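Local atomic coordinates of signal transduction protein PmrD (Escherichia coli, PDB entry 4HN7), a protein that binds the phosphorylated form of the response regulator BasR and so mediates induction of BasR-activated genes, giving polymyxin resistance in some natural isolates. Residues W3-S8 and H17-C22; A32-D37 and V64-A69; G43-P48 and I56-L61. All blocks are in the same frame, centred on the assembly; numbering follows the deposited sequence.

Interaction 1 (W3-S8 and H17-C22); sequences WLVKKS and HVLMLC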
loop_
_atom_site.group_PDB
_atom_site.type_symbol
_atom_site.label_atom_id
_atom_site.label_comp_id
_atom_site.label_asym_id
_atom_site.label_seq_id
_atom_site.Cartn_x
_atom_site.Cartn_y
_atom_site.Cartn_z
ATOM N N TRP A 3 -5.415 -11.009 -11.061
ATOM C CA TRP A 3 -4.480 -11.368 -12.097
ATOM C C TRP A 3 -3.540 -12.259 -11.439
ATOM O O TRP A 3 -3.184 -12.011 -10.337
ATOM C CB TRP A 3 -3.750 -10.139 -12.546
ATOM C CG TRP A 3 -4.672 -9.154 -13.213
ATOM C CD1 TRP A 3 -5.320 -8.079 -12.636
ATOM C CD2 TRP A 3 -5.113 -9.196 -14.602
ATOM N NE1 TRP A 3 -6.134 -7.481 -13.584
ATOM C CE2 TRP A 3 -6.003 -8.134 -14.789
ATOM C CE3 TRP A 3 -4.804 -10.013 -15.696
ATOM C CZ2 TRP A 3 -6.591 -7.893 -16.016
ATOM C CZ3 TRP A 3 -5.397 -9.773 -16.905
ATOM C CH2 TRP A 3 -6.260 -8.714 -17.070
ATOM N N LEU A 4 -3.099 -13.277 -12.128
ATOM C CA LEU A 4 -2.044 -14.120 -11.627
ATOM C C LEU A 4 -0.747 -13.751 -12.329
ATOM O O LEU A 4 -0.692 -13.660 -13.543
ATOM C CB LEU A 4 -2.411 -15.553 -11.926
ATOM C CG LEU A 4 -2.502 -16.505 -10.733
ATOM C CD1 LEU A 4 -2.282 -15.835 -9.389
ATOM C CD2 LEU A 4 -3.858 -17.198 -10.728
ATOM N N VAL A 5 0.297 -13.501 -11.584
ATOM C CA VAL A 5 1.560 -13.194 -12.214
ATOM C C VAL A 5 2.167 -14.445 -12.796
ATOM O O VAL A 5 2.592 -15.276 -12.040
ATOM C CB VAL A 5 2.539 -12.663 -11.205
ATOM C CG1 VAL A 5 3.862 -12.321 -11.881
ATOM C CG2 VAL A 5 1.919 -11.483 -10.474
ATOM N N LYS A 6 2.223 -14.566 -14.119
ATOM C CA LYS A 6 2.791 -15.737 -14.794
ATOM C C LYS A 6 4.274 -15.631 -15.024
ATOM O O LYS A 6 4.908 -16.646 -15.105
ATOM C CB LYS A 6 2.132 -15.989 -16.138
ATOM C CG LYS A 6 0.739 -16.632 -16.073
ATOM C CD LYS A 6 0.794 -18.053 -15.534
ATOM C CE LYS A 6 0.240 -19.064 -16.540
ATOM N NZ LYS A 6 0.929 -20.396 -16.438
ATOM N N LYS A 7 4.817 -14.430 -15.152
ATOM C CA LYS A 7 6.241 -14.217 -15.379
ATOM C C LYS A 7 6.603 -12.879 -14.877
ATOM O O LYS A 7 5.841 -11.984 -15.063
ATOM C CB LYS A 7 6.580 -14.120 -16.848
ATOM C CG LYS A 7 6.168 -15.259 -17.752
ATOM C CD LYS A 7 6.007 -14.699 -19.163
ATOM C CE LYS A 7 5.918 -15.774 -20.232
ATOM N NZ LYS A 7 7.276 -16.129 -20.734
ATOM N N SER A 8 7.814 -12.733 -14.344
ATOM C CA SER A 8 8.384 -11.482 -13.773
ATOM C C SER A 8 9.766 -11.162 -14.381
ATOM O O SER A 8 10.425 -12.005 -14.976
ATOM C CB SER A 8 8.476 -11.564 -12.236
ATOM O OG SER A 8 9.125 -10.446 -11.668
ATOM N N HIS A 17 8.808 -3.506 -12.087
ATOM C CA HIS A 17 8.923 -4.853 -12.675
ATOM C C HIS A 17 8.174 -4.774 -13.938
ATOM O O HIS A 17 7.410 -3.845 -14.103
ATOM C CB HIS A 17 8.205 -5.919 -11.851
ATOM C CG HIS A 17 8.777 -6.156 -10.494
ATOM N ND1 HIS A 17 8.327 -5.491 -9.371
ATOM C CD2 HIS A 17 9.722 -7.029 -10.070
ATOM C CE1 HIS A 17 8.994 -5.925 -8.315
ATOM N NE2 HIS A 17 9.843 -6.859 -8.712
ATOM N N VAL A 18 8.388 -5.735 -14.825
ATOM C CA VAL A 18 7.511 -5.939 -15.974
ATOM C C VAL A 18 6.981 -7.314 -15.722
ATOM O O VAL A 18 7.749 -8.188 -15.343
ATOM C CB VAL A 18 8.182 -5.829 -17.348
ATOM C CG1 VAL A 18 7.175 -6.040 -18.496
ATOM C CG2 VAL A 18 8.729 -4.434 -17.508
ATOM N N LEU A 19 5.661 -7.483 -15.885
ATOM C CA LEU A 19 4.975 -8.681 -15.450
ATOM C C LEU A 19 4.111 -9.200 -16.556
ATOM O O LEU A 19 3.481 -8.459 -17.235
ATOM C CB LEU A 19 4.086 -8.380 -14.244
ATOM C CG LEU A 19 4.699 -7.865 -12.962
ATOM C CD1 LEU A 19 3.538 -7.610 -12.039
ATOM C CD2 LEU A 19 5.713 -8.783 -12.284
ATOM N N MET A 20 4.094 -10.491 -16.737
ATOM C CA MET A 20 3.125 -11.085 -17.559
ATOM C C MET A 20 2.082 -11.586 -16.557
ATOM O O MET A 20 2.408 -12.123 -15.535
ATOM C CB MET A 20 3.757 -12.199 -18.385
ATOM C CG MET A 20 3.002 -12.556 -19.659
ATOM S SD MET A 20 1.731 -13.835 -19.503
ATOM C CE MET A 20 2.646 -15.260 -20.081
ATOM N N LEU A 21 0.827 -11.322 -16.839
ATOM C CA LEU A 21 -0.272 -11.553 -15.923
ATOM C C LEU A 21 -1.325 -12.286 -16.704
ATOM O O LEU A 21 -1.447 -12.076 -17.859
ATOM C CB LEU A 21 -0.855 -10.226 -15.505
ATOM C CG LEU A 21 0.010 -9.233 -14.783
ATOM C CD1 LEU A 21 -0.774 -7.946 -14.809
ATOM C CD2 LEU A 21 0.326 -9.673 -13.351
ATOM N N CYS A 22 -2.068 -13.190 -16.132
ATOM C CA CYS A 22 -3.235 -13.608 -16.838
ATOM C C CYS A 22 -4.418 -13.681 -15.875
ATOM O O CYS A 22 -4.223 -13.928 -14.703
ATOM C CB CYS A 22 -2.981 -14.891 -17.565
ATOM S SG CYS A 22 -3.240 -16.307 -16.526
#
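The first beta hairpin of the PmrD barrel pairs Leu4 with Cys22 and Val5 with Leu21 in antiparallel fashion, then slips by one residue at a classic beta bulge where Lys6 and Lys7 both face Met20. Leu4 N meets Cys22 O at 2.9 Å in an almost straight bond (177° at the hydrogen), and Cys22 N returns one to Leu4 O. At the bulge Met20 O takes Lys6 N at 2.8 Å and, weakly, Lys7 N at 3.4 Å, while Met20 N donates a hydrogen bond to Lys7 O. Inside the barrel, Val5 splits its branches: CG1 reaches Leu19 CD2, and CG2, set beside the backbone N by a chi1 of -179°, lies 3.8 Å from Leu21 CD2. Val40 and Leu46 add to this apolar layer. The Trp3 indole lies across Leu21 at about a right angle, its CE3 4.0 Å from Leu21 CB. On the outer face Met20 packs against helix 74-84 at Trp77, which also receives Lys7 in a cation-pi contact. There the Met20 chain bends at chi2 and chi3, which brings its methyl against the lysine chain, crossing it at a slant, with Met20 CE 3.5 Å from Lys7 CD.

Interaction 2 (A32-D37 and V64-A69); sequences AEVKSD and VKVLSA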
loop_
_atom_site.group_PDB
_atom_site.type_symbol
_atom_site.label_atom_id
_atom_site.label_comp_id
_atom_site.label_asym_id
_atom_site.label_seq_id
_atom_site.Cartn_x
_atom_site.Cartn_y
_atom_site.Cartn_z
ATOM N N ALA A 32 2.505 -5.994 -18.130
ATOM C CA ALA A 32 2.281 -4.805 -17.353
ATOM C C ALA A 32 3.547 -4.332 -16.712
ATOM O O ALA A 32 4.282 -5.100 -16.192
ATOM C CB ALA A 32 1.199 -5.041 -16.318
ATOM N N GLU A 33 3.727 -3.028 -16.745
ATOM C CA GLU A 33 4.801 -2.349 -16.130
ATOM C C GLU A 33 4.236 -1.822 -14.808
ATOM O O GLU A 33 3.243 -1.074 -14.789
ATOM C CB GLU A 33 5.198 -1.230 -17.067
ATOM C CG GLU A 33 6.581 -0.631 -16.893
ATOM C CD GLU A 33 7.028 0.109 -18.168
ATOM O OE1 GLU A 33 6.844 1.362 -18.248
ATOM O OE2 GLU A 33 7.532 -0.572 -19.110
ATOM N N VAL A 34 4.834 -2.247 -13.692
ATOM C CA VAL A 34 4.277 -1.940 -12.400
ATOM C C VAL A 34 5.347 -1.314 -11.546
ATOM O O VAL A 34 6.471 -1.360 -11.882
ATOM C CB VAL A 34 3.658 -3.181 -11.677
ATOM C CG1 VAL A 34 2.700 -3.936 -12.568
ATOM C CG2 VAL A 34 4.722 -4.116 -11.184
ATOM N N LYS A 35 4.947 -0.742 -10.433
ATOM C CA LYS A 35 5.841 -0.194 -9.491
ATOM C C LYS A 35 5.364 -0.641 -8.106
ATOM O O LYS A 35 4.192 -0.500 -7.790
ATOM C CB LYS A 35 5.730 1.310 -9.607
ATOM C CG LYS A 35 6.725 2.058 -8.777
ATOM C CD LYS A 35 6.249 3.473 -8.480
ATOM C CE LYS A 35 7.372 4.370 -7.949
ATOM N NZ LYS A 35 8.412 3.648 -7.150
ATOM N N SER A 36 6.264 -1.155 -7.280
ATOM C CA SER A 36 5.890 -1.541 -5.923
ATOM C C SER A 36 7.071 -1.431 -5.036
ATOM O O SER A 36 8.194 -1.596 -5.477
ATOM C CB SER A 36 5.455 -3.028 -5.866
ATOM O OG SER A 36 5.042 -3.406 -4.550
ATOM N N ASP A 37 6.810 -1.235 -3.764
ATOM C CA ASP A 37 7.851 -1.383 -2.755
ATOM C C ASP A 37 7.997 -2.851 -2.296
ATOM O O ASP A 37 8.963 -3.185 -1.630
ATOM C CB ASP A 37 7.580 -0.469 -1.545
ATOM C CG ASP A 37 7.572 1.026 -1.905
ATOM O OD1 ASP A 37 8.350 1.442 -2.785
ATOM O OD2 ASP A 37 6.787 1.785 -1.298
ATOM N N VAL A 64 0.635 -2.305 -5.232
ATOM C CA VAL A 64 1.406 -2.100 -6.453
ATOM C C VAL A 64 0.647 -1.176 -7.397
ATOM O O VAL A 64 -0.563 -1.225 -7.435
ATOM C CB VAL A 64 1.829 -3.393 -7.202
ATOM C CG1 VAL A 64 1.467 -4.632 -6.457
ATOM C CG2 VAL A 64 1.251 -3.450 -8.581
ATOM N N LYS A 65 1.384 -0.344 -8.145
ATOM C CA LYS A 65 0.797 0.688 -9.037
ATOM C C LYS A 65 1.111 0.142 -10.383
ATOM O O LYS A 65 2.263 -0.256 -10.611
ATOM C CB LYS A 65 1.479 2.052 -8.838
ATOM C CG LYS A 65 0.592 3.322 -8.816
ATOM C CD LYS A 65 1.380 4.572 -8.322
ATOM C CE LYS A 65 0.577 5.614 -7.469
ATOM N NZ LYS A 65 1.303 6.559 -6.501
ATOM N N VAL A 66 0.100 0.036 -11.245
ATOM C CA VAL A 66 0.308 -0.312 -12.632
ATOM C C VAL A 66 0.642 0.957 -13.364
ATOM O O VAL A 66 -0.132 1.842 -13.377
ATOM C CB VAL A 66 -0.933 -0.884 -13.299
ATOM C CG1 VAL A 66 -0.707 -1.042 -14.756
ATOM C CG2 VAL A 66 -1.274 -2.222 -12.718
ATOM N N LEU A 67 1.805 1.011 -13.960
ATOM C CA LEU A 67 2.260 2.151 -14.683
ATOM C C LEU A 67 1.835 2.079 -16.140
ATOM O O LEU A 67 1.575 3.093 -16.765
ATOM C CB LEU A 67 3.776 2.224 -14.582
ATOM C CG LEU A 67 4.237 2.452 -13.140
ATOM C CD1 LEU A 67 5.730 2.649 -13.110
ATOM C CD2 LEU A 67 3.588 3.656 -12.493
ATOM N N SER A 68 1.771 0.890 -16.711
ATOM C CA SER A 68 1.189 0.734 -18.046
ATOM C C SER A 68 0.984 -0.722 -18.321
ATOM O O SER A 68 1.616 -1.557 -17.669
ATOM C CB SER A 68 2.086 1.310 -19.144
ATOM O OG SER A 68 3.071 0.381 -19.567
ATOM N N ALA A 69 0.120 -0.998 -19.307
ATOM C CA ALA A 69 -0.215 -2.342 -19.760
ATOM C C ALA A 69 -0.541 -2.498 -21.236
ATOM O O ALA A 69 -1.030 -1.591 -21.884
ATOM C CB ALA A 69 -1.380 -2.867 -18.970
#
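Val34 and Val64 meet on the inner face of the sheet, where Val64 CG2 touches Val34 CB at 3.9 Å; Val34 CG1 approaches Val66 CG2 more loosely. A chi1 of -51° sets Val34 CG1 beside its own backbone N, on the flank nearer Val66. Farther along, Ser36 CB lies 3.9 Å from Val64 CB, and the hydroxyl of Ser36 is engaged by Phe38 N and Thr63 O. The other face carries Glu33, Lys35, Lys65 and Ser68, with Ser68 OG beside Glu33 CB at 3.7 Å; at the bulge Leu67 leans toward the partner strand and its CD1 rests on Lys35 CB at 3.8 Å. The ends of Lys35 and Lys65 lead away from the opposing strand; Leu61 of the second subunit packs on Lys35 and Lys60 of the second subunit on Lys65, while Lys35 NZ lies near the like-charged Arg16 of its own chain. Backbone bonds fix this pattern. Lys35 and Lys65 exchange two, and Glu33 O is gripped twice, by Leu67 N at 2.7 Å and by Ser68 N at 3.1 Å, the latter in the carbonyl plane on a lone pair. Two consecutive residues facing Glu33 make a classic beta bulge between antiparallel strands 29-35 and 63-71 of the closed six-stranded barrel.

Interaction 3 (G43-P48 and I56-L61); sequences GDLLSP and INREKL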
loop_
_atom_site.group_PDB
_atom_site.type_symbol
_atom_site.label_atom_id
_atom_site.label_comp_id
_atom_site.label_asym_id
_atom_site.label_seq_id
_atom_site.Cartn_x
_atom_site.Cartn_y
_atom_site.Cartn_z
ATOM N N GLY A 43 3.357 -16.613 -9.458
ATOM C CA GLY A 43 2.335 -17.316 -8.708
ATOM C C GLY A 43 1.653 -16.433 -7.696
ATOM O O GLY A 43 0.810 -16.929 -6.963
ATOM N N ASP A 44 2.026 -15.150 -7.624
ATOM C CA ASP A 44 1.261 -14.149 -6.897
ATOM C C ASP A 44 -0.057 -13.723 -7.576
ATOM O O ASP A 44 -0.263 -13.781 -8.795
ATOM C CB ASP A 44 2.108 -12.947 -6.565
ATOM C CG ASP A 44 3.167 -13.261 -5.504
ATOM O OD1 ASP A 44 3.974 -12.376 -5.119
ATOM O OD2 ASP A 44 3.205 -14.415 -5.044
ATOM N N LEU A 45 -0.996 -13.377 -6.711
ATOM C CA LEU A 45 -2.269 -12.860 -7.099
ATOM C C LEU A 45 -2.210 -11.339 -6.880
ATOM O O LEU A 45 -1.817 -10.874 -5.814
ATOM C CB LEU A 45 -3.344 -13.426 -6.180
ATOM C CG LEU A 45 -4.789 -12.969 -6.309
ATOM C CD1 LEU A 45 -5.397 -13.633 -7.483
ATOM C CD2 LEU A 45 -5.577 -13.335 -5.081
ATOM N N LEU A 46 -2.664 -10.584 -7.874
ATOM C CA LEU A 46 -2.907 -9.142 -7.713
ATOM C C LEU A 46 -4.380 -8.822 -7.761
ATOM O O LEU A 46 -5.021 -9.143 -8.731
ATOM C CB LEU A 46 -2.238 -8.371 -8.831
ATOM C CG LEU A 46 -0.742 -8.572 -8.869
ATOM C CD1 LEU A 46 -0.304 -8.054 -10.199
ATOM C CD2 LEU A 46 -0.053 -7.840 -7.745
ATOM N N SER A 47 -4.910 -8.168 -6.743
ATOM C CA SER A 47 -6.334 -7.943 -6.660
ATOM C C SER A 47 -6.540 -6.467 -6.651
ATOM O O SER A 47 -5.836 -5.769 -5.949
ATOM C CB SER A 47 -6.839 -8.548 -5.374
ATOM O OG SER A 47 -5.784 -9.348 -4.800
ATOM N N PRO A 48 -7.518 -5.977 -7.415
ATOM C CA PRO A 48 -7.837 -4.556 -7.474
ATOM C C PRO A 48 -8.209 -3.975 -6.148
ATOM O O PRO A 48 -8.956 -4.595 -5.446
ATOM C CB PRO A 48 -9.049 -4.510 -8.367
ATOM C CG PRO A 48 -9.626 -5.851 -8.246
ATOM C CD PRO A 48 -8.491 -6.781 -8.148
ATOM N N ILE A 56 -1.067 -7.401 -3.357
ATOM C CA ILE A 56 -0.404 -8.660 -3.640
ATOM C C ILE A 56 -0.956 -9.687 -2.674
ATOM O O ILE A 56 -0.884 -9.510 -1.457
ATOM C CB ILE A 56 1.140 -8.503 -3.497
ATOM C CG1 ILE A 56 1.656 -7.359 -4.395
ATOM C CG2 ILE A 56 1.874 -9.798 -3.865
ATOM C CD1 ILE A 56 2.910 -6.697 -3.857
ATOM N N ASN A 57 -1.535 -10.750 -3.203
ATOM C CA ASN A 57 -2.014 -11.892 -2.359
ATOM C C ASN A 57 -2.971 -11.400 -1.272
ATOM O O ASN A 57 -2.937 -11.796 -0.099
ATOM C CB ASN A 57 -0.847 -12.616 -1.729
ATOM C CG ASN A 57 0.022 -13.288 -2.724
ATOM O OD1 ASN A 57 -0.418 -13.711 -3.791
ATOM N ND2 ASN A 57 1.280 -13.374 -2.392
ATOM N N ARG A 58 -3.817 -10.491 -1.700
ATOM C CA ARG A 58 -4.873 -9.962 -0.928
ATOM C C ARG A 58 -4.398 -9.283 0.316
ATOM O O ARG A 58 -5.184 -9.065 1.212
ATOM C CB ARG A 58 -5.891 -11.051 -0.683
ATOM C CG ARG A 58 -7.031 -10.950 -1.676
ATOM C CD ARG A 58 -7.679 -12.255 -2.072
ATOM N NE ARG A 58 -9.103 -12.224 -1.703
ATOM C CZ ARG A 58 -10.043 -11.480 -2.276
ATOM N NH1 ARG A 58 -9.753 -10.680 -3.302
ATOM N NH2 ARG A 58 -11.294 -11.557 -1.813
ATOM N N GLU A 59 -3.130 -8.879 0.346
ATOM C CA GLU A 59 -2.605 -8.060 1.426
ATOM C C GLU A 59 -2.692 -6.596 1.091
ATOM O O GLU A 59 -1.827 -6.098 0.431
ATOM C CB GLU A 59 -1.153 -8.380 1.639
ATOM C CG GLU A 59 -0.956 -9.755 2.184
ATOM C CD GLU A 59 0.461 -9.965 2.581
ATOM O OE1 GLU A 59 1.165 -10.709 1.844
ATOM O OE2 GLU A 59 0.852 -9.338 3.597
ATOM N N LYS A 60 -3.716 -5.911 1.591
ATOM C CA LYS A 60 -4.011 -4.508 1.238
ATOM C C LYS A 60 -2.843 -3.572 1.451
ATOM O O LYS A 60 -2.705 -2.566 0.751
ATOM C CB LYS A 60 -5.146 -3.991 2.090
ATOM C CG LYS A 60 -6.489 -4.528 1.689
ATOM C CD LYS A 60 -7.534 -4.075 2.687
ATOM C CE LYS A 60 -8.833 -4.812 2.459
ATOM N NZ LYS A 60 -9.108 -4.812 1.003
ATOM N N LEU A 61 -2.027 -3.911 2.433
ATOM C CA LEU A 61 -0.828 -3.175 2.787
ATOM C C LEU A 61 0.320 -3.361 1.816
ATOM O O LEU A 61 1.325 -2.663 1.931
ATOM C CB LEU A 61 -0.350 -3.640 4.157
ATOM C CG LEU A 61 -0.331 -2.656 5.318
ATOM C CD1 LEU A 61 -1.437 -1.632 5.217
ATOM C CD2 LEU A 61 -0.411 -3.435 6.607
#
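Ile56 opens the contact at the end of strand 53-56, as the non-hydrogen-bonded partner of Leu46. The two side chains lie side by side and point the same way, Ile56 CG1 3.8 Å from Leu46 CD2, and Val64 packs against both. The second branch of Ile56 turns elsewhere: a chi1 of -55° for CG1 puts CG2 anti to the backbone N, where it reaches Asp44 OD1 at 3.6 Å. That oxygen also accepts a hydrogen bond from Lys41 N, which ties the carboxylate to the preceding loop. Asn57 follows with a positive phi and binds by both backbone and side chain. Its N points straight at Leu45 O, 2.6 Å away and in the carbonyl plane. Its side chain folds back so that OD1 accepts Leu45 N at 3.0 Å, with the N-H aimed directly at the oxygen but the donor tilted 29° from the amide carbonyl plane. Both backbone polar atoms of Leu45 are thus taken by one residue. The same amide offers ND2 to Asp44 OD2, a weak bond of 3.4 Å between groups whose planes are nearly perpendicular, 79° apart. Arg58, also at positive phi, lays its aliphatic part against Leu45 and Ser47 of strand 45-50: CD touches Leu45 CD2 at 3.8 Å, and CG lies 3.7 Å from Ser47 OG. Ser47 CB sits near the plane of the guanidinium, at its edge, and NH1 forms a salt bridge with Glu2. Glu59 N then bonds back to Ile56 O, closing the turn; beyond it, Lys60 reaches Gln50 of the second subunit. Positive phi and psi at both Asn57 and Arg58, with the Glu59 bond, fit a type I' beta turn from Ile56 to Glu59, here docked by an asparagine side chain onto the neighbouring barrel strand.

In the fold
From the N terminus, interaction 1 closes first, joining strands 3-9 and 16-23 as a hairpin. After a short loop the chain enters strand 29-35, which hydrogen-bonds to strand 16-23 through Leu19 with Ala32 and His17 with Val34, then opens the longer loop that interaction 2 closes on strand 63-71. Interaction 3 falls wholly within that loop, joining 43-48 to the turn after strand 53-56; nothing crosses. Strand 45-50 also pairs with strand 3-9, through Trp3 with Leu46 and Val5 with Asp44, which completes the barrel. Leu21, Leu46, Val64 and Ile56 link the contacts inside it, and interactions 2 and 3 both reach the second subunit.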